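Local coordinates for protein hyaluronidase (Thermobaculum terrenum, PDB 5DIY) that probably hydrolyses O-linked N-acetylglucosamine from glycosylated proteins, as a family 84 glycoside hydrolase whose N-terminal part is a TIM barrel, at residues 18-21 with 22-26; 142-145 with 146-149; 291-295 with 296-300; 321-324 with 325-329; 391-394 with 395-398. One frame throughout, in Å; residues are numbered along the deposited sequence.

Interaction 1: 18-21 with 22-26; sequences WEHQ and ERLDM
W18 and M26 make the tight side of this helix start: methyl CE lies 3.7 Å from ring atom CH2 of W18. It is a Met-aromatic contact, SD oblique to the six-membered ring and 5.3 Å from its centroid; a flexible thioether suits the curl round a broad indole. R23 rises extended beside W18 and sets one face of its guanidinium over the W18 carbonyl, CZ to O 3.2 Å, while NE salt-bridges E11. The side chain of E22, three residues into the helix, takes the backbone N-H of the N-cap residue E19 (OE1 to N 2.8 Å); a carboxylate would be favoured near the positive helix end. E19 OE2 pairs with K16 and E22 OE2 with K367. The looser side, round H20 and Q21, includes a bridging water. L24 CG sits over one face of the H20 ring, and the water links H20 ND1 to R23 NH1, in the plane of both groups. The exposed Q21 amide merely nears L24 CD1 with OE1 (3.9 Å). The turn opens helix 20-32 of the beta-alpha-beta unit from strand 6-11 to strand 37-40, with H20 and L24 on helix 58-73, W18 and M26 on P262, R23 on Y40.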
loop_
_atom_site.group_PDB
_atom_site.type_symbol
_atom_site.label_atom_id
_atom_site.label_comp_id
_atom_site.label_asym_id
_atom_site.label_seq_id
_atom_site.Cartn_x
_atom_site.Cartn_y
_atom_site.Cartn_z
ATOM N N TRP C 18 -9.668 7.682 7.903
ATOM C CA TRP C 18 -10.691 8.146 6.983
ATOM C C TRP C 18 -11.741 8.993 7.711
ATOM O O TRP C 18 -12.090 8.707 8.862
ATOM C CB TRP C 18 -11.384 6.972 6.304
ATOM C CG TRP C 18 -10.572 6.267 5.265
ATOM C CD1 TRP C 18 -9.376 6.667 4.713
ATOM C CD2 TRP C 18 -10.918 5.046 4.614
ATOM N NE1 TRP C 18 -8.959 5.760 3.777
ATOM C CE2 TRP C 18 -9.884 4.754 3.693
ATOM C CE3 TRP C 18 -11.990 4.157 4.732
ATOM C CZ2 TRP C 18 -9.906 3.621 2.882
ATOM C CZ3 TRP C 18 -12.006 3.024 3.929
ATOM C CH2 TRP C 18 -10.966 2.765 3.018
ATOM N N GLU C 19 -12.230 10.027 7.025
ATOM C CA GLU C 19 -13.320 10.867 7.524
ATOM C C GLU C 19 -14.608 10.060 7.570
ATOM O O GLU C 19 -14.780 9.092 6.811
ATOM C CB GLU C 19 -13.560 12.077 6.607
ATOM C CG GLU C 19 -12.404 13.056 6.475
ATOM C CD GLU C 19 -12.138 13.875 7.724
ATOM O OE1 GLU C 19 -12.969 13.879 8.661
ATOM O OE2 GLU C 19 -11.077 14.527 7.766
ATOM N N HIS C 20 -15.521 10.479 8.440
ATOM C CA HIS C 20 -16.818 9.822 8.589
ATOM C C HIS C 20 -17.563 9.710 7.256
ATOM O O HIS C 20 -18.152 8.662 6.947
ATOM C CB HIS C 20 -17.679 10.561 9.630
ATOM C CG HIS C 20 -19.025 9.939 9.846
ATOM N ND1 HIS C 20 -19.186 8.699 10.425
ATOM C CD2 HIS C 20 -20.269 10.381 9.547
ATOM C CE1 HIS C 20 -20.473 8.402 10.471
ATOM N NE2 HIS C 20 -21.151 9.407 9.947
ATOM N N GLN C 21 -17.524 10.785 6.471
ATOM C CA GLN C 21 -18.192 10.818 5.169
ATOM C C GLN C 21 -17.540 9.890 4.130
ATOM O O GLN C 21 -18.228 9.305 3.292
ATOM C CB GLN C 21 -18.231 12.258 4.628
ATOM C CG GLN C 21 -19.137 12.449 3.421
ATOM C CD GLN C 21 -20.565 12.014 3.702
ATOM O OE1 GLN C 21 -21.143 12.372 4.739
ATOM N NE2 GLN C 21 -21.135 11.216 2.794
ATOM N N GLU C 22 -16.217 9.782 4.190
ATOM C CA GLU C 22 -15.454 8.892 3.299
ATOM C C GLU C 22 -15.786 7.423 3.571
ATOM O O GLU C 22 -15.938 6.633 2.641
ATOM C CB GLU C 22 -13.954 9.149 3.460
ATOM C CG GLU C 22 -13.538 10.529 2.976
ATOM C CD GLU C 22 -12.131 10.943 3.376
ATOM O OE1 GLU C 22 -11.589 10.451 4.382
ATOM O OE2 GLU C 22 -11.554 11.793 2.672
ATOM N N ARG C 23 -15.926 7.070 4.847
ATOM C CA ARG C 23 -16.371 5.726 5.240
ATOM C C ARG C 23 -17.757 5.406 4.702
ATOM O O ARG C 23 -17.961 4.338 4.127
ATOM C CB ARG C 23 -16.351 5.570 6.757
ATOM C CG ARG C 23 -14.946 5.499 7.314
ATOM C CD ARG C 23 -14.934 5.742 8.805
ATOM N NE ARG C 23 -13.583 5.689 9.341
ATOM C CZ ARG C 23 -13.197 6.203 10.507
ATOM N NH1 ARG C 23 -14.054 6.842 11.304
ATOM N NH2 ARG C 23 -11.928 6.083 10.886
ATOM N N LEU C 24 -18.692 6.340 4.864
ATOM C CA LEU C 24 -20.061 6.161 4.367
ATOM C C LEU C 24 -20.075 5.990 2.848
ATOM O O LEU C 24 -20.768 5.122 2.325
ATOM C CB LEU C 24 -20.951 7.346 4.766
ATOM C CG LEU C 24 -21.240 7.511 6.262
ATOM C CD1 LEU C 24 -21.734 8.920 6.550
ATOM C CD2 LEU C 24 -22.235 6.470 6.752
ATOM N N ASP C 25 -19.303 6.833 2.163
ATOM C CA ASP C 25 -19.104 6.743 0.714
ATOM C C ASP C 25 -18.427 5.420 0.305
ATOM O O ASP C 25 -18.851 4.771 -0.647
ATOM C CB ASP C 25 -18.271 7.941 0.246
ATOM C CG ASP C 25 -18.051 7.953 -1.251
ATOM O OD1 ASP C 25 -18.941 8.439 -1.983
ATOM O OD2 ASP C 25 -16.980 7.481 -1.690
ATOM N N MET C 26 -17.382 5.019 1.028
ATOM C CA MET C 26 -16.731 3.728 0.777
ATOM C C MET C 26 -17.710 2.556 0.897
ATOM O O MET C 26 -17.618 1.606 0.120
ATOM C CB MET C 26 -15.532 3.514 1.713
ATOM C CG MET C 26 -14.627 2.342 1.334
ATOM S SD MET C 26 -13.897 2.451 -0.321
ATOM C CE MET C 26 -12.753 3.807 -0.109
HETATM O O HOH W 1 -16.774 7.777 11.702
#

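Interaction 2: 142-145 with 146-149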
loop_
_atom_site.group_PDB
_atom_site.type_symbol
_atom_site.label_atom_id
_atom_site.label_comp_id
_atom_site.label_asym_id
_atom_site.label_seq_id
_atom_site.Cartn_x
_atom_site.Cartn_y
_atom_site.Cartn_z
ATOM N N ALA C 142 -4.160 -17.047 23.709
ATOM C CA ALA C 142 -5.168 -18.086 23.489
ATOM C C ALA C 142 -6.158 -18.159 24.655
ATOM O O ALA C 142 -7.368 -18.233 24.437
ATOM C CB ALA C 142 -4.508 -19.441 23.263
ATOM N N ASP C 143 -5.633 -18.120 25.881
ATOM C CA ASP C 143 -6.461 -18.145 27.090
ATOM C C ASP C 143 -7.316 -16.887 27.233
ATOM O O ASP C 143 -8.489 -16.964 27.611
ATOM C CB ASP C 143 -5.595 -18.331 28.345
ATOM C CG ASP C 143 -6.410 -18.266 29.628
ATOM O OD1 ASP C 143 -7.456 -18.946 29.698
ATOM O OD2 ASP C 143 -6.023 -17.515 30.548
ATOM N N PHE C 144 -6.730 -15.730 26.939
ATOM C CA PHE C 144 -7.483 -14.480 26.957
ATOM C C PHE C 144 -8.632 -14.508 25.948
ATOM O O PHE C 144 -9.773 -14.194 26.290
ATOM C CB PHE C 144 -6.570 -13.291 26.670
ATOM C CG PHE C 144 -7.262 -11.966 26.775
ATOM C CD1 PHE C 144 -7.545 -11.422 28.013
ATOM C CD2 PHE C 144 -7.640 -11.264 25.635
ATOM C CE1 PHE C 144 -8.183 -10.195 28.127
ATOM C CE2 PHE C 144 -8.278 -10.038 25.737
ATOM C CZ PHE C 144 -8.551 -9.503 26.985
ATOM N N LEU C 145 -8.325 -14.888 24.712
ATOM C CA LEU C 145 -9.332 -14.889 23.644
ATOM C C LEU C 145 -10.430 -15.918 23.888
ATOM O O LEU C 145 -11.604 -15.645 23.616
ATOM C CB LEU C 145 -8.680 -15.096 22.272
ATOM C CG LEU C 145 -7.807 -13.920 21.809
ATOM C CD1 LEU C 145 -6.920 -14.349 20.652
ATOM C CD2 LEU C 145 -8.656 -12.711 21.431
ATOM N N THR C 146 -10.048 -17.087 24.410
ATOM C CA THR C 146 -11.014 -18.111 24.832
ATOM C C THR C 146 -11.996 -17.546 25.852
ATOM O O THR C 146 -13.211 -17.699 25.693
ATOM C CB THR C 146 -10.307 -19.343 25.442
ATOM O OG1 THR C 146 -9.407 -19.906 24.479
ATOM C CG2 THR C 146 -11.334 -20.423 25.889
ATOM N N ARG C 147 -11.463 -16.879 26.877
ATOM C CA ARG C 147 -12.293 -16.273 27.932
ATOM C C ARG C 147 -13.178 -15.130 27.428
ATOM O O ARG C 147 -14.313 -14.984 27.889
ATOM C CB ARG C 147 -11.444 -15.814 29.129
ATOM C CG ARG C 147 -11.071 -16.957 30.064
ATOM C CD ARG C 147 -10.388 -16.474 31.331
ATOM N NE ARG C 147 -9.018 -16.035 31.069
ATOM C CZ ARG C 147 -8.543 -14.789 31.181
ATOM N NH1 ARG C 147 -9.300 -13.776 31.591
ATOM N NH2 ARG C 147 -7.261 -14.558 30.895
ATOM N N VAL C 148 -12.680 -14.337 26.479
ATOM C CA VAL C 148 -13.507 -13.274 25.885
ATOM C C VAL C 148 -14.665 -13.898 25.093
ATOM O O VAL C 148 -15.800 -13.441 25.211
ATOM C CB VAL C 148 -12.692 -12.275 25.013
ATOM C CG1 VAL C 148 -13.612 -11.273 24.319
ATOM C CG2 VAL C 148 -11.659 -11.529 25.859
ATOM N N LEU C 149 -14.377 -14.947 24.317
ATOM C CA LEU C 149 -15.401 -15.642 23.529
ATOM C C LEU C 149 -16.479 -16.247 24.419
ATOM O O LEU C 149 -17.672 -16.023 24.194
ATOM C CB LEU C 149 -14.783 -16.752 22.662
ATOM C CG LEU C 149 -15.735 -17.459 21.681
ATOM C CD1 LEU C 149 -16.348 -16.475 20.691
ATOM C CD2 LEU C 149 -15.024 -18.581 20.940
#
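T146 binds the A142 carbonyl twice: hydroxyl OG1 donates to A142 O at 2.6 Å, beside the regular helical bond from T146 N to the same oxygen at 2.9 Å. The two donors come from opposite faces of the carbonyl plane, OG1 standing 36° out of it. Threonine can do this because its OG1 lies beside its own backbone N (chi1 -59°), turned toward the preceding turn, where the hydroxyl finds an acceptor. The charged pair is D143 with R147, four residues on. R147 NH2 donates to D143 OD2 at 3.2 Å, and NE adds a weak second bond to that oxygen at 3.4 Å. OD2 lies near the guanidinium plane, yet the nitrogen meets it from above the carboxylate, the two planes being 50° apart, a skewed salt bridge rather than a flat pairing. Y134 OH also bonds D143 OD2, and R147 NH2 has Y90 O as a further acceptor. All this belongs to helix 137-153, in the outer helical layer of the TIM barrel between strands 113-117 and 160-164, on which L145 and V148 pack. The apolar contact is a CH-pi one: V148 CG2 sits over one face of the F144 ring, offset toward the rim, 4.0 Å from its centroid. A flat ring and a compact branched residue fit well here, F144 continuing to L99 and V148 to L96 of helix 93-108.

Interaction 3: 291-295 with 296-300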
loop_
_atom_site.group_PDB
_atom_site.type_symbol
_atom_site.label_atom_id
_atom_site.label_comp_id
_atom_site.label_asym_id
_atom_site.label_seq_id
_atom_site.Cartn_x
_atom_site.Cartn_y
_atom_site.Cartn_z
ATOM N N ALA C 291 -11.799 -0.509 -14.320
ATOM C CA ALA C 291 -11.790 0.333 -13.117
ATOM C C ALA C 291 -11.623 1.812 -13.457
ATOM O O ALA C 291 -12.417 2.641 -13.006
ATOM C CB ALA C 291 -10.690 -0.104 -12.159
ATOM N N VAL C 292 -10.590 2.129 -14.243
ATOM C CA VAL C 292 -10.317 3.510 -14.684
ATOM C C VAL C 292 -11.512 4.110 -15.446
ATOM O O VAL C 292 -11.903 5.240 -15.172
ATOM C CB VAL C 292 -9.025 3.607 -15.550
ATOM C CG1 VAL C 292 -8.906 4.966 -16.243
ATOM C CG2 VAL C 292 -7.785 3.357 -14.701
ATOM N N SER C 293 -12.076 3.355 -16.388
ATOM C CA SER C 293 -13.241 3.806 -17.175
ATOM C C SER C 293 -14.460 4.139 -16.307
ATOM O O SER C 293 -15.001 5.242 -16.399
ATOM C CB SER C 293 -13.636 2.747 -18.202
ATOM O OG SER C 293 -12.540 2.440 -19.038
ATOM N N THR C 294 -14.869 3.187 -15.470
ATOM C CA THR C 294 -15.997 3.352 -14.542
ATOM C C THR C 294 -15.798 4.525 -13.580
ATOM O O THR C 294 -16.662 5.398 -13.463
ATOM C CB THR C 294 -16.202 2.079 -13.688
ATOM O OG1 THR C 294 -16.441 0.955 -14.541
ATOM C CG2 THR C 294 -17.388 2.238 -12.719
ATOM N N LEU C 295 -14.657 4.535 -12.899
ATOM C CA LEU C 295 -14.392 5.503 -11.832
ATOM C C LEU C 295 -13.952 6.883 -12.332
ATOM O O LEU C 295 -14.348 7.893 -11.758
ATOM C CB LEU C 295 -13.349 4.942 -10.858
ATOM C CG LEU C 295 -13.750 3.632 -10.159
ATOM C CD1 LEU C 295 -12.540 2.915 -9.572
ATOM C CD2 LEU C 295 -14.796 3.889 -9.076
ATOM N N LEU C 296 -13.133 6.919 -13.382
ATOM C CA LEU C 296 -12.525 8.166 -13.873
ATOM C C LEU C 296 -12.954 8.608 -15.279
ATOM O O LEU C 296 -12.734 9.756 -15.634
ATOM C CB LEU C 296 -10.993 8.048 -13.837
ATOM C CG LEU C 296 -10.354 7.571 -12.532
ATOM C CD1 LEU C 296 -8.842 7.490 -12.685
ATOM C CD2 LEU C 296 -10.721 8.483 -11.369
ATOM N N GLY C 297 -13.540 7.710 -16.070
ATOM C CA GLY C 297 -14.019 8.035 -17.418
ATOM C C GLY C 297 -13.129 7.461 -18.507
ATOM O O GLY C 297 -11.908 7.504 -18.395
ATOM N N GLU C 298 -13.757 6.921 -19.554
ATOM C CA GLU C 298 -13.084 6.420 -20.768
ATOM C C GLU C 298 -11.995 7.329 -21.323
ATOM O O GLU C 298 -10.929 6.857 -21.713
ATOM C CB GLU C 298 -14.107 6.245 -21.892
ATOM C CG GLU C 298 -14.928 4.977 -21.822
ATOM C CD GLU C 298 -16.083 5.002 -22.799
ATOM O OE1 GLU C 298 -15.904 5.517 -23.929
ATOM O OE2 GLU C 298 -17.171 4.508 -22.433
ATOM N N ASP C 299 -12.290 8.627 -21.380
ATOM C CA ASP C 299 -11.392 9.610 -21.994
ATOM C C ASP C 299 -10.084 9.836 -21.232
ATOM O O ASP C 299 -9.164 10.452 -21.774
ATOM C CB ASP C 299 -12.108 10.960 -22.176
ATOM C CG ASP C 299 -13.199 10.920 -23.242
ATOM O OD1 ASP C 299 -13.222 9.987 -24.076
ATOM O OD2 ASP C 299 -14.036 11.850 -23.250
ATOM N N ASN C 300 -10.010 9.372 -19.987
ATOM C CA ASN C 300 -8.771 9.417 -19.210
ATOM C C ASN C 300 -7.987 8.107 -19.223
ATOM O O ASN C 300 -6.955 8.017 -18.574
ATOM C CB ASN C 300 -9.082 9.808 -17.766
ATOM C CG ASN C 300 -9.725 11.168 -17.663
ATOM O OD1 ASN C 300 -10.873 11.288 -17.252
ATOM N ND2 ASN C 300 -8.994 12.200 -18.050
HETATM O O HOH W 2 -16.530 6.193 -19.033
#
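L296 begins its contact with V292 at CB, which lies 3.2 Å from the V292 carbonyl oxygen, the same atom that accepts L296 N at 2.7 Å. One bond further, CG is still 3.8 Å from V292 O; beside its own backbone N (chi1 -50°), it sends the branch outward and somewhat back toward the V292 turn. CD1 then comes to 4.4 Å from V292 CG1, whereas CD2 turns the other way and rests 3.7 Å from L295 O. This is the last turn of helix 284-296, closed by G297 with positive phi. Any CB there would be jammed against the carbonyl oxygen of L296, a reason for glycine. G297 N makes only weak bonds, to V292 O and S293 O, and a water bridges S293 O and E298 N where the chain leaves the helix, accepting from E298 N at 2.9 Å. Beyond the two segments, L296 reaches M304 of helix 301-308 and both F368 and F369 of helix 367-371, places where a bulky aliphatic fits. Cutting L296 back to an alanine would probably open a gap beside V292 CG1 and deprive F368 and F369 of the leucine's apolar contact.

Interaction 4: 321-324 with 325-329; sequences PAYL and TNLFK
The first turn of helix 322-336 starts from P321 at its N-cap, and T325 closes that turn onto it. The P321 carbonyl accepts twice: T325 N lies in the carbonyl plane at 3.1 Å, and T325 OG1 comes from above that plane, 42° out of it, at 2.7 Å. Proline is tolerated at a helix start because its missing N-H is not needed there for an i to i-4 helical bond, and threonine suits the position four residues on because its hydroxyl, held beside its own N (chi1 -65°), points back at that oxygen. Along one flank Y323 and L327 lie side by side, pointing the same way. L327 CD1 meets the tyrosine from an oblique direction, 3.9 Å from CE1, so an aliphatic branch lines the ring while the phenolic OH is hydrogen-bonded to E350 of helix 340-362. L324 and F328 run together in the same manner on the buried flank, CD2 of L324 being 3.8 Å from CE2 of F328. There a leucine and a phenylalanine form an apolar strip against V440 of helix 440-451, and the F328 ring continues into a stack with F444. With an alanine in place of F328, the L324 methyl and the F444 ring would probably each lose their aromatic partner and a gap would open between these two helices. The phenylalanine also skirts the backbone: its CD2 approaches L324 O to 3.2 Å, obliquely to the ring, beside the main-chain bond that F328 N gives to that same oxygen.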
loop_
_atom_site.group_PDB
_atom_site.type_symbol
_atom_site.label_atom_id
_atom_site.label_comp_id
_atom_site.label_asym_id
_atom_site.label_seq_id
_atom_site.Cartn_x
_atom_site.Cartn_y
_atom_site.Cartn_z
ATOM N N PRO C 321 10.669 1.347 -12.108
ATOM C CA PRO C 321 9.685 1.307 -13.203
ATOM C C PRO C 321 10.257 0.765 -14.512
ATOM O O PRO C 321 11.227 1.313 -15.036
ATOM C CB PRO C 321 9.266 2.769 -13.341
ATOM C CG PRO C 321 9.379 3.309 -11.950
ATOM C CD PRO C 321 10.529 2.577 -11.304
ATOM N N ALA C 322 9.659 -0.316 -15.018
ATOM C CA ALA C 322 10.281 -1.119 -16.079
ATOM C C ALA C 322 10.308 -0.408 -17.429
ATOM O O ALA C 322 11.336 -0.413 -18.111
ATOM C CB ALA C 322 9.598 -2.477 -16.200
ATOM N N TYR C 323 9.192 0.221 -17.799
ATOM C CA TYR C 323 9.099 0.917 -19.084
ATOM C C TYR C 323 10.186 1.985 -19.233
ATOM O O TYR C 323 10.901 2.006 -20.233
ATOM C CB TYR C 323 7.700 1.525 -19.287
ATOM C CG TYR C 323 7.535 2.303 -20.585
ATOM C CD1 TYR C 323 7.950 3.635 -20.679
ATOM C CD2 TYR C 323 6.964 1.716 -21.710
ATOM C CE1 TYR C 323 7.801 4.354 -21.849
ATOM C CE2 TYR C 323 6.815 2.427 -22.890
ATOM C CZ TYR C 323 7.235 3.748 -22.954
ATOM O OH TYR C 323 7.090 4.475 -24.113
ATOM N N LEU C 324 10.321 2.866 -18.246
ATOM C CA LEU C 324 11.320 3.934 -18.357
ATOM C C LEU C 324 12.748 3.409 -18.216
ATOM O O LEU C 324 13.651 3.908 -18.890
ATOM C CB LEU C 324 11.034 5.099 -17.399
ATOM C CG LEU C 324 10.029 6.148 -17.924
ATOM C CD1 LEU C 324 9.860 7.265 -16.906
ATOM C CD2 LEU C 324 10.423 6.734 -19.280
ATOM N N THR C 325 12.946 2.396 -17.373
ATOM C CA THR C 325 14.255 1.751 -17.238
ATOM C C THR C 325 14.733 1.226 -18.593
ATOM O O THR C 325 15.859 1.518 -19.012
ATOM C CB THR C 325 14.228 0.608 -16.204
ATOM O OG1 THR C 325 13.960 1.154 -14.913
ATOM C CG2 THR C 325 15.552 -0.137 -16.146
ATOM N N ASN C 326 13.862 0.490 -19.280
ATOM C CA ASN C 326 14.180 -0.040 -20.604
ATOM C C ASN C 326 14.384 1.073 -21.634
ATOM O O ASN C 326 15.315 1.016 -22.443
ATOM C CB ASN C 326 13.084 -1.002 -21.087
ATOM C CG ASN C 326 12.965 -2.251 -20.224
ATOM O OD1 ASN C 326 13.908 -2.659 -19.557
ATOM N ND2 ASN C 326 11.792 -2.853 -20.232
ATOM N N LEU C 327 13.522 2.087 -21.598
ATOM C CA LEU C 327 13.576 3.159 -22.591
ATOM C C LEU C 327 14.891 3.932 -22.554
ATOM O O LEU C 327 15.481 4.192 -23.609
ATOM C CB LEU C 327 12.393 4.118 -22.434
ATOM C CG LEU C 327 12.314 5.213 -23.515
ATOM C CD1 LEU C 327 10.904 5.351 -24.076
ATOM C CD2 LEU C 327 12.804 6.559 -22.988
ATOM N N PHE C 328 15.349 4.298 -21.357
ATOM C CA PHE C 328 16.576 5.100 -21.237
ATOM C C PHE C 328 17.830 4.285 -21.551
ATOM O O PHE C 328 18.782 4.817 -22.108
ATOM C CB PHE C 328 16.683 5.786 -19.865
ATOM C CG PHE C 328 15.638 6.852 -19.628
ATOM C CD1 PHE C 328 15.412 7.866 -20.562
ATOM C CD2 PHE C 328 14.896 6.864 -18.455
ATOM C CE1 PHE C 328 14.453 8.840 -20.344
ATOM C CE2 PHE C 328 13.942 7.845 -18.221
ATOM C CZ PHE C 328 13.719 8.835 -19.168
ATOM N N LYS C 329 17.824 3.003 -21.197
ATOM C CA LYS C 329 18.856 2.071 -21.653
ATOM C C LYS C 329 18.899 1.997 -23.194
ATOM O O LYS C 329 19.978 2.022 -23.803
ATOM C CB LYS C 329 18.623 0.686 -21.044
ATOM C CG LYS C 329 19.619 -0.389 -21.460
ATOM C CD LYS C 329 19.190 -1.762 -20.953
ATOM C CE LYS C 329 19.817 -2.886 -21.770
ATOM N NZ LYS C 329 21.296 -2.937 -21.622
#

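Interaction 5: 391-394 with 395-398; sequences ITFS and NLFT
F393 and F397 stand side by side on one flank of helix 373-398, their side chains pointing the same way a turn apart. Each CG is held beside its own backbone N, and F397 CE2 comes 4.1 Å from F393 CB, while CZ nears CD1 from an oblique direction; the rings are neighbours, not a stack. L396 CD2 lies at the edge of the F393 ring, 4.2 Å from CD1. On another flank I391 and N395 also run together. The amide ND2 of N395 donates to I391 O at 2.8 Å, standing 38° out of that carbonyl's plane, while N395 N reaches the same oxygen from the opposite face at 3.2 Å. Methyl CG2 of I391 packs alongside, 3.4 Å from ND2. T398 repeats the arrangement with its hydroxyl: OG1 and N both donate to S394 O, again from opposite faces, OG1 at 3.0 Å. F335 of helix 322-336 meets both rings, and F393 also touches L344, F444 and V448 of helices 340-362 and 440-451. The chemistry is thus divided: phenylalanines supply greasy surface, whereas asparagine and threonine turn donors back onto the carbonyls of I391 and S394 near the helix end, each accepting two bonds.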
loop_
_atom_site.group_PDB
_atom_site.type_symbol
_atom_site.label_atom_id
_atom_site.label_comp_id
_atom_site.label_asym_id
_atom_site.label_seq_id
_atom_site.Cartn_x
_atom_site.Cartn_y
_atom_site.Cartn_z
ATOM N N ILE C 391 17.451 19.068 -24.947
ATOM C CA ILE C 391 18.151 20.231 -25.476
ATOM C C ILE C 391 19.658 20.037 -25.362
ATOM O O ILE C 391 20.400 20.334 -26.302
ATOM C CB ILE C 391 17.722 21.531 -24.757
ATOM C CG1 ILE C 391 16.252 21.845 -25.056
ATOM C CG2 ILE C 391 18.594 22.709 -25.190
ATOM C CD1 ILE C 391 15.594 22.689 -23.989
ATOM N N THR C 392 20.101 19.529 -24.214
ATOM C CA THR C 392 21.522 19.321 -23.965
ATOM C C THR C 392 22.121 18.328 -24.964
ATOM O O THR C 392 23.120 18.641 -25.612
ATOM C CB THR C 392 21.773 18.869 -22.510
ATOM O OG1 THR C 392 21.230 19.844 -21.618
ATOM C CG2 THR C 392 23.266 18.703 -22.227
ATOM N N PHE C 393 21.496 17.157 -25.101
ATOM C CA PHE C 393 21.955 16.126 -26.048
ATOM C C PHE C 393 21.941 16.589 -27.505
ATOM O O PHE C 393 22.896 16.324 -28.240
ATOM C CB PHE C 393 21.122 14.837 -25.943
ATOM C CG PHE C 393 21.524 13.915 -24.819
ATOM C CD1 PHE C 393 22.831 13.455 -24.701
ATOM C CD2 PHE C 393 20.574 13.453 -23.910
ATOM C CE1 PHE C 393 23.195 12.587 -23.677
ATOM C CE2 PHE C 393 20.927 12.577 -22.893
ATOM C CZ PHE C 393 22.242 12.147 -22.772
ATOM N N SER C 394 20.869 17.266 -27.921
ATOM C CA SER C 394 20.763 17.789 -29.296
ATOM C C SER C 394 21.935 18.710 -29.654
ATOM O O SER C 394 22.527 18.600 -30.723
ATOM C CB SER C 394 19.451 18.558 -29.488
ATOM O OG SER C 394 18.327 17.780 -29.108
ATOM N N ASN C 395 22.266 19.610 -28.737
ATOM C CA ASN C 395 23.372 20.543 -28.937
ATOM C C ASN C 395 24.754 19.930 -28.790
ATOM O O ASN C 395 25.708 20.407 -29.402
ATOM C CB ASN C 395 23.195 21.751 -28.033
ATOM C CG ASN C 395 22.028 22.597 -28.470
ATOM O OD1 ASN C 395 22.064 23.162 -29.545
ATOM N ND2 ASN C 395 20.977 22.648 -27.675
ATOM N N LEU C 396 24.854 18.870 -27.993
ATOM C CA LEU C 396 26.062 18.061 -27.942
ATOM C C LEU C 396 26.366 17.444 -29.316
ATOM O O LEU C 396 27.509 17.510 -29.779
ATOM C CB LEU C 396 25.918 16.965 -26.879
ATOM C CG LEU C 396 27.090 16.018 -26.650
ATOM C CD1 LEU C 396 28.310 16.780 -26.156
ATOM C CD2 LEU C 396 26.688 14.927 -25.667
ATOM N N PHE C 397 25.348 16.867 -29.965
ATOM C CA PHE C 397 25.542 16.155 -31.240
ATOM C C PHE C 397 25.699 17.067 -32.460
ATOM O O PHE C 397 26.288 16.644 -33.458
ATOM C CB PHE C 397 24.424 15.126 -31.493
ATOM C CG PHE C 397 24.297 14.073 -30.412
ATOM C CD1 PHE C 397 25.424 13.425 -29.893
ATOM C CD2 PHE C 397 23.045 13.709 -29.922
ATOM C CE1 PHE C 397 25.296 12.457 -28.900
ATOM C CE2 PHE C 397 22.918 12.746 -28.934
ATOM C CZ PHE C 397 24.042 12.118 -28.421
ATOM N N THR C 398 25.182 18.295 -32.396
ATOM C CA THR C 398 25.390 19.277 -33.467
ATOM C C THR C 398 26.869 19.658 -33.544
ATOM O O THR C 398 27.504 19.497 -34.595
ATOM C CB THR C 398 24.530 20.545 -33.259
ATOM O OG1 THR C 398 23.149 20.175 -33.145
ATOM C CG2 THR C 398 24.698 21.530 -34.424
#

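In the fold
The five contacts follow one another along the chain, each local to a helix or its end. Interactions 1 and 2 belong to the TIM barrel, their centres 32 Å apart, and lie near the sugar site without forming it: the W18 side chain is about 7 Å from that of N257 and about 11 Å from the bound NAG, and L145 about 14 Å from that sugar. Interaction 3 approaches interaction 1 to about 8 Å between nearest atoms, and helix 367-371 bridges them, K367 pairing with E22 and F368 meeting L296. Interactions 4 and 5, also about 8 Å apart at nearest atoms, share F444, which touches both F328 and F393 in the helical part far from the sugar.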